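Local coordinates for putative metal-dependent isothiocyanate hydrolase SaxA (Pectobacterium carotovorum, PDB 6BRM), which binds two zinc ions and probably hydrolyses isothiocyanates, as a member of the metallo-beta-lactamase superfamily, at residues T4-A9 with V48-P53; F20-M25 with I64-H69; T158-G163 with E181-N186. One frame throughout, in Å; residues are numbered along the deposited sequence.

Contact 1 (T4-A9 with V48-P53); sequences TQIRNA and VALPVP
I6 and R7 form the doubled side of a classic beta bulge, both facing T10 of the neighbouring strand, and both lie against the loop 48-53. The bulge shows in I6, whose psi of -80° breaks the extended course of the strand. The two side chains then divide the loop between them. R7 takes the polar half: its NH2 donates to V48 O at 2.6 Å, with an N-H...O angle of 152°. The donor lies in the carbonyl plane of V48, while V48 O is tilted somewhat out of the guanidinium plane. CG of R7 starts between the backbone N and the carbonyl carbon (chi1 62°), and bends at the next two torsions bring the guanidinium against the loop backbone, with A49 C and L50 N over one of its faces. CD2 of L50 passes R7 CG at 4.1 Å. The buried guanidinium is gripped by further carbonyls, NH2 bonding also to A27 O and NH1 to M25 O, so backbone carbonyls of three residues, V48, A27 and M25, hold it. I6 takes the apolar half. Its CG2 meets L50 CD2 at 4.0 Å and P51 CD at 4.1 Å, and its CD1 reaches V52 CG2, also at 4.0 Å. The I6 side chain crosses those of P51 and V52 at about a right angle, while P51 CG stands 3.5 Å from I6 O. Beyond the loop comes helix 54-58, whose L57 packs on both I6 and V52; strand 10-15 pairs with strand 2-7, so the bulge is part of the sheet, and the loop 48-53 and helix 54-58 cover it on the I6 side.

Contact 2 (F20-M25 with I64-H69); sequences FLIDPM and ILTHTH. With ZN (zinc ion), chain L.
D23 and T66 make the close-packed centre of this contact, just past the parallel bridge of I22 with I64. Two backbone bonds frame the bridge, I64 N to L21 O at 3.0 Å and D23 N to I64 O at 2.9 Å. The D23 carboxylate then grips T66 twice: OD1 accepts T66 N at 3.1 Å and OD2 accepts T66 OG1 at 2.7 Å, both on the syn side. Having given its proton to D23, T66 OG1 accepts H67 ND1 at 2.9 Å, nearly in the ring plane, which fixes the imidazole with NE2 toward the zinc ion. D23 OD2 also takes H72 ND1, a ligand of the second zinc, making D23 second shell to that zinc, while it reaches the other only through T66 and H67. I22 lies alongside I64, and I64 CD1 meets the F20 ring at 4.0 Å. The far end is looser: T68 and H69 are partly exposed and do not touch 20-25. There H67 NE2 and H69 ND1 bind zinc at 2.2 Å each, with a water, H128 and D164. Strand 10-15 flanks strand 18-22, strand 148-152 covers I64 with L149 and F151, and helix 92-100 packs on L65 and T68.

Contact 3 (T158-G163 with E181-N186); sequences TIYIAG and EIVVLN
Strands 159-163 and 182-186, the two strands of a beta-alpha-beta unit whose helix is 169-178, lie side by side in parallel, with I159, Y160 and I161 bridged to I182, V183 and V184. Their axes approach to 4.7 Å at an angle of 15°. Y160 supplies both its N, to I182 O at 2.9 Å, and its O, to V184 N at 2.8 Å; A162 N then reaches V184 O at 3.0 Å. This alternation is the parallel pattern, and it weakens at T158 O, where the bonds from E181 N and I182 N are both weak. On one face, I159 has CG1 anti to its backbone nitrogen (chi1 176°), which carries CD1 across the gap to I182 CG2 at 3.8 Å and V184 CG2 at 3.6 Å. I161 lies side by side with V184 on that face, CG1 to CB 4.0 Å. The opposite face holds Y160 beside V183, with Y160 CD2 4.0 Å from V183 CG1, and the helix lies over it through Y171 and S174. At the C-terminal ends, N186 points toward G163, whose positive phi (78°) suits glycine and turns the chain into D164. ND2 of N186 packs against the G163 backbone and donates to OD1 of D164, a ligand of both zinc ions. N186 thus acts from the second shell, consistent with holding that carboxylate in place. Metal ligands set just beyond the C-terminal ends of strands are the layout of the metallo-beta-lactamase fold, whose two sheets face each other with helices outside.

In the fold
From the N terminus the chain lays down segment 4-9 and then 20-25 before either finds its partner; contact 1 closes at 48-53 and contact 2 at 64-69, so their loops cross. Both reach the first seven-strand sheet, and they touch where R7, N8 and L50 meet M25. Contact 3 follows in series, closing a short helical loop between adjacent strands of the second sheet. Contact 1 meets it only through packing of A9 CB on N186 ND2, 4.0 Å apart, whereas contacts 2 and 3 stay about 5 Å apart at their nearest atoms. Together the three bring both sheets up to the two-zinc site.

Contact 1 (T4-A9 with V48-P53)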
# COMPACT_ATOMS: atom_id res chain seq x y z
N THR B 4 -8.61 19.42 18.64
CA THR B 4 -7.75 19.73 19.78
C THR B 4 -6.58 18.75 19.81
O THR B 4 -6.79 17.54 19.85
CB THR B 4 -8.51 19.62 21.12
OG1 THR B 4 -9.81 20.22 21.00
CG2 THR B 4 -7.75 20.30 22.25
N GLN B 5 -5.36 19.27 19.77
CA GLN B 5 -4.17 18.47 20.05
C GLN B 5 -4.14 18.22 21.55
O GLN B 5 -4.24 19.18 22.33
CB GLN B 5 -2.90 19.21 19.60
CG GLN B 5 -1.57 18.48 19.84
CD GLN B 5 -1.41 17.19 19.05
OE1 GLN B 5 -2.08 16.98 18.04
NE2 GLN B 5 -0.52 16.33 19.51
N ILE B 6 -4.05 16.96 21.95
CA ILE B 6 -3.91 16.58 23.37
C ILE B 6 -2.42 16.33 23.65
O ILE B 6 -1.75 17.21 24.17
CB ILE B 6 -4.82 15.38 23.75
CG1 ILE B 6 -6.30 15.73 23.56
CG2 ILE B 6 -4.55 14.92 25.18
CD1 ILE B 6 -6.88 16.71 24.57
N ARG B 7 -1.92 15.15 23.28
CA ARG B 7 -0.48 14.83 23.37
C ARG B 7 -0.18 13.58 22.53
O ARG B 7 -0.93 12.60 22.58
CB ARG B 7 -0.02 14.65 24.83
CG ARG B 7 -0.69 13.51 25.59
CD ARG B 7 0.23 12.32 25.83
NE ARG B 7 0.90 12.40 27.14
CZ ARG B 7 0.38 12.02 28.31
NH1 ARG B 7 -0.85 11.51 28.40
NH2 ARG B 7 1.11 12.14 29.42
N ASN B 8 0.92 13.62 21.77
CA ASN B 8 1.27 12.60 20.77
C ASN B 8 0.18 12.58 19.67
O ASN B 8 -0.17 13.64 19.16
CB ASN B 8 1.54 11.24 21.43
CG ASN B 8 2.40 10.32 20.57
OD1 ASN B 8 3.44 10.73 20.04
ND2 ASN B 8 1.97 9.07 20.43
N ALA B 9 -0.35 11.40 19.30
CA ALA B 9 -1.42 11.30 18.30
C ALA B 9 -2.82 11.37 18.93
O ALA B 9 -3.82 11.27 18.21
CB ALA B 9 -1.27 10.01 17.52
N VAL B 48 5.68 14.34 28.58
CA VAL B 48 4.86 15.46 29.05
C VAL B 48 3.57 14.93 29.67
O VAL B 48 3.12 13.83 29.34
CB VAL B 48 4.53 16.44 27.89
CG1 VAL B 48 3.90 17.73 28.41
CG2 VAL B 48 5.78 16.76 27.07
N ALA B 49 2.99 15.70 30.59
CA ALA B 49 1.69 15.38 31.19
C ALA B 49 0.53 15.71 30.24
O ALA B 49 0.74 16.26 29.15
CB ALA B 49 1.52 16.14 32.50
N LEU B 50 -0.68 15.37 30.66
CA LEU B 50 -1.89 15.77 29.94
C LEU B 50 -2.16 17.26 30.15
O LEU B 50 -2.11 17.74 31.29
CB LEU B 50 -3.11 14.97 30.42
CG LEU B 50 -3.13 13.48 30.08
CD1 LEU B 50 -4.14 12.75 30.96
CD2 LEU B 50 -3.45 13.26 28.61
N PRO B 51 -2.47 18.01 29.07
CA PRO B 51 -2.75 19.44 29.22
C PRO B 51 -4.13 19.75 29.81
O PRO B 51 -4.39 20.91 30.15
CB PRO B 51 -2.66 19.95 27.78
CG PRO B 51 -3.10 18.80 26.95
CD PRO B 51 -2.66 17.55 27.68
N VAL B 52 -5.00 18.74 29.92
CA VAL B 52 -6.33 18.87 30.53
C VAL B 52 -6.62 17.62 31.36
O VAL B 52 -5.94 16.60 31.19
CB VAL B 52 -7.43 19.06 29.46
CG1 VAL B 52 -7.42 20.49 28.93
CG2 VAL B 52 -7.28 18.06 28.32
N PRO B 53 -7.63 17.68 32.27
CA PRO B 53 -8.01 16.47 33.01
C PRO B 53 -8.67 15.40 32.14
O PRO B 53 -9.17 15.72 31.05
CB PRO B 53 -9.00 16.99 34.06
CG PRO B 53 -9.53 18.26 33.49
CD PRO B 53 -8.37 18.86 32.74

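Contact 2 (F20-M25 with I64-H69)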
# COMPACT_ATOMS: atom_id res chain seq x y z
N PHE B 20 -15.33 12.93 18.91
CA PHE B 20 -14.55 11.69 18.91
C PHE B 20 -13.27 11.91 19.69
O PHE B 20 -12.78 13.03 19.78
CB PHE B 20 -14.18 11.28 17.48
CG PHE B 20 -15.34 11.24 16.54
CD1 PHE B 20 -16.25 10.19 16.59
CD2 PHE B 20 -15.53 12.25 15.60
CE1 PHE B 20 -17.33 10.15 15.73
CE2 PHE B 20 -16.61 12.21 14.73
CZ PHE B 20 -17.51 11.15 14.79
N LEU B 21 -12.74 10.82 20.26
CA LEU B 21 -11.42 10.80 20.87
C LEU B 21 -10.59 9.77 20.10
O LEU B 21 -10.83 8.57 20.22
CB LEU B 21 -11.52 10.43 22.36
CG LEU B 21 -10.25 10.18 23.18
CD1 LEU B 21 -9.29 11.36 23.18
CD2 LEU B 21 -10.64 9.81 24.61
N ILE B 22 -9.64 10.25 19.30
CA ILE B 22 -8.81 9.38 18.46
C ILE B 22 -7.52 9.04 19.21
O ILE B 22 -6.81 9.94 19.64
CB ILE B 22 -8.48 10.04 17.09
CG1 ILE B 22 -9.76 10.27 16.27
CG2 ILE B 22 -7.48 9.20 16.30
CD1 ILE B 22 -10.29 11.69 16.30
N ASP B 23 -7.24 7.74 19.34
CA ASP B 23 -5.98 7.22 19.90
C ASP B 23 -5.65 7.75 21.31
O ASP B 23 -4.71 8.53 21.48
CB ASP B 23 -4.82 7.49 18.93
CG ASP B 23 -5.00 6.78 17.60
OD1 ASP B 23 -6.10 6.27 17.32
OD2 ASP B 23 -4.02 6.74 16.82
N PRO B 24 -6.42 7.31 22.33
CA PRO B 24 -6.21 7.82 23.69
C PRO B 24 -4.98 7.25 24.41
O PRO B 24 -4.93 6.05 24.70
CB PRO B 24 -7.51 7.44 24.43
CG PRO B 24 -8.35 6.66 23.46
CD PRO B 24 -7.50 6.31 22.28
N MET B 25 -3.99 8.11 24.66
CA MET B 25 -2.87 7.82 25.56
C MET B 25 -3.08 8.64 26.83
O MET B 25 -2.93 9.87 26.81
CB MET B 25 -1.53 8.18 24.89
CG MET B 25 -0.32 7.56 25.57
SD MET B 25 1.18 8.56 25.53
CE MET B 25 1.45 8.81 23.78
N ILE B 64 -11.87 6.17 18.67
CA ILE B 64 -11.36 5.59 17.42
C ILE B 64 -9.89 5.20 17.60
O ILE B 64 -9.06 6.04 17.93
CB ILE B 64 -11.52 6.56 16.22
CG1 ILE B 64 -12.93 7.16 16.18
CG2 ILE B 64 -11.23 5.83 14.91
CD1 ILE B 64 -13.16 8.20 15.11
N LEU B 65 -9.59 3.91 17.40
CA LEU B 65 -8.23 3.37 17.48
C LEU B 65 -7.71 3.04 16.08
O LEU B 65 -8.25 2.15 15.42
CB LEU B 65 -8.19 2.10 18.34
CG LEU B 65 -7.99 2.20 19.86
CD1 LEU B 65 -8.58 3.48 20.45
CD2 LEU B 65 -8.58 0.98 20.54
N THR B 66 -6.66 3.75 15.66
CA THR B 66 -5.99 3.48 14.39
C THR B 66 -5.21 2.16 14.47
O THR B 66 -5.15 1.42 13.49
CB THR B 66 -5.02 4.61 13.99
OG1 THR B 66 -4.01 4.77 14.99
CG2 THR B 66 -5.77 5.92 13.79
N HIS B 67 -4.60 1.92 15.63
CA HIS B 67 -3.94 0.64 15.95
C HIS B 67 -3.66 0.56 17.46
O HIS B 67 -3.91 1.53 18.19
CB HIS B 67 -2.66 0.43 15.12
CG HIS B 67 -1.60 1.48 15.32
ND1 HIS B 67 -1.88 2.82 15.39
CD2 HIS B 67 -0.25 1.37 15.40
CE1 HIS B 67 -0.75 3.50 15.53
NE2 HIS B 67 0.25 2.64 15.54
N THR B 68 -3.14 -0.58 17.91
CA THR B 68 -2.95 -0.85 19.34
C THR B 68 -1.51 -0.65 19.86
O THR B 68 -1.17 -1.18 20.92
CB THR B 68 -3.43 -2.27 19.68
OG1 THR B 68 -2.68 -3.22 18.92
CG2 THR B 68 -4.91 -2.42 19.36
N HIS B 69 -0.68 0.10 19.14
CA HIS B 69 0.64 0.49 19.66
C HIS B 69 0.46 1.34 20.92
O HIS B 69 -0.44 2.18 20.97
CB HIS B 69 1.47 1.26 18.61
CG HIS B 69 2.08 0.38 17.56
ND1 HIS B 69 2.69 0.89 16.43
CD2 HIS B 69 2.16 -0.97 17.46
CE1 HIS B 69 3.13 -0.11 15.68
NE2 HIS B 69 2.83 -1.25 16.29
ZN ZN L . 2.42 2.98 15.77
O HOH W 1 3.23 3.81 17.63

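Contact 3 (T158-G163 with E181-N186)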
# COMPACT_ATOMS: atom_id res chain seq x y z
N THR B 158 -13.28 18.74 4.70
CA THR B 158 -12.80 17.36 4.72
C THR B 158 -11.46 17.31 5.46
O THR B 158 -10.55 18.07 5.14
CB THR B 158 -12.61 16.82 3.28
OG1 THR B 158 -13.83 17.01 2.54
CG2 THR B 158 -12.25 15.34 3.29
N ILE B 159 -11.35 16.40 6.43
CA ILE B 159 -10.11 16.24 7.22
C ILE B 159 -9.58 14.81 7.07
O ILE B 159 -10.36 13.86 7.07
CB ILE B 159 -10.28 16.61 8.73
CG1 ILE B 159 -8.97 16.33 9.49
CG2 ILE B 159 -11.42 15.85 9.38
CD1 ILE B 159 -8.84 16.99 10.85
N TYR B 160 -8.26 14.69 6.94
CA TYR B 160 -7.57 13.41 6.81
C TYR B 160 -6.53 13.25 7.91
O TYR B 160 -5.52 13.96 7.92
CB TYR B 160 -6.90 13.33 5.42
CG TYR B 160 -6.06 12.09 5.13
CD1 TYR B 160 -6.37 10.84 5.68
CD2 TYR B 160 -4.98 12.16 4.25
CE1 TYR B 160 -5.61 9.72 5.39
CE2 TYR B 160 -4.22 11.04 3.95
CZ TYR B 160 -4.54 9.82 4.52
OH TYR B 160 -3.78 8.71 4.23
N ILE B 161 -6.78 12.34 8.86
CA ILE B 161 -5.77 11.92 9.83
C ILE B 161 -5.00 10.75 9.22
O ILE B 161 -5.53 9.64 9.16
CB ILE B 161 -6.40 11.53 11.19
CG1 ILE B 161 -7.03 12.76 11.87
CG2 ILE B 161 -5.36 10.88 12.11
CD1 ILE B 161 -8.54 12.82 11.79
N ALA B 162 -3.77 11.01 8.79
CA ALA B 162 -2.95 10.02 8.08
C ALA B 162 -2.49 8.87 8.99
O ALA B 162 -2.41 7.72 8.54
CB ALA B 162 -1.76 10.68 7.43
N GLY B 163 -2.16 9.20 10.24
CA GLY B 163 -1.77 8.20 11.23
C GLY B 163 -0.34 7.73 11.06
O GLY B 163 0.47 8.39 10.40
N GLU B 181 -8.78 19.48 2.68
CA GLU B 181 -8.28 20.82 3.02
C GLU B 181 -7.37 20.77 4.27
O GLU B 181 -6.51 21.62 4.44
CB GLU B 181 -9.44 21.81 3.25
CG GLU B 181 -10.28 22.10 2.01
CD GLU B 181 -11.60 21.35 1.97
OE1 GLU B 181 -12.58 21.84 2.57
OE2 GLU B 181 -11.66 20.27 1.33
N ILE B 182 -7.58 19.76 5.12
CA ILE B 182 -6.79 19.56 6.34
C ILE B 182 -6.19 18.15 6.33
O ILE B 182 -6.92 17.16 6.24
CB ILE B 182 -7.66 19.71 7.61
CG1 ILE B 182 -8.33 21.10 7.65
CG2 ILE B 182 -6.83 19.49 8.87
CD1 ILE B 182 -9.57 21.14 8.51
N VAL B 183 -4.87 18.07 6.43
CA VAL B 183 -4.15 16.79 6.53
C VAL B 183 -3.37 16.77 7.84
O VAL B 183 -2.41 17.53 7.99
CB VAL B 183 -3.21 16.58 5.33
CG1 VAL B 183 -2.61 15.18 5.35
CG2 VAL B 183 -3.95 16.79 4.02
N VAL B 184 -3.78 15.92 8.78
CA VAL B 184 -3.10 15.78 10.07
C VAL B 184 -2.04 14.67 9.98
O VAL B 184 -2.39 13.50 9.79
CB VAL B 184 -4.10 15.45 11.22
CG1 VAL B 184 -3.40 15.51 12.58
CG2 VAL B 184 -5.28 16.40 11.19
N LEU B 185 -0.77 15.05 10.11
CA LEU B 185 0.35 14.11 10.01
C LEU B 185 0.95 13.79 11.37
O LEU B 185 0.97 14.64 12.27
CB LEU B 185 1.45 14.69 9.12
CG LEU B 185 1.05 15.22 7.74
CD1 LEU B 185 2.29 15.73 7.02
CD2 LEU B 185 0.34 14.16 6.91
N ASN B 186 1.44 12.55 11.50
CA ASN B 186 2.19 12.11 12.67
C ASN B 186 3.68 12.29 12.39
O ASN B 186 4.34 11.37 11.89
CB ASN B 186 1.86 10.65 12.99
CG ASN B 186 0.43 10.47 13.48
OD1 ASN B 186 -0.35 11.42 13.55
ND2 ASN B 186 0.08 9.24 13.84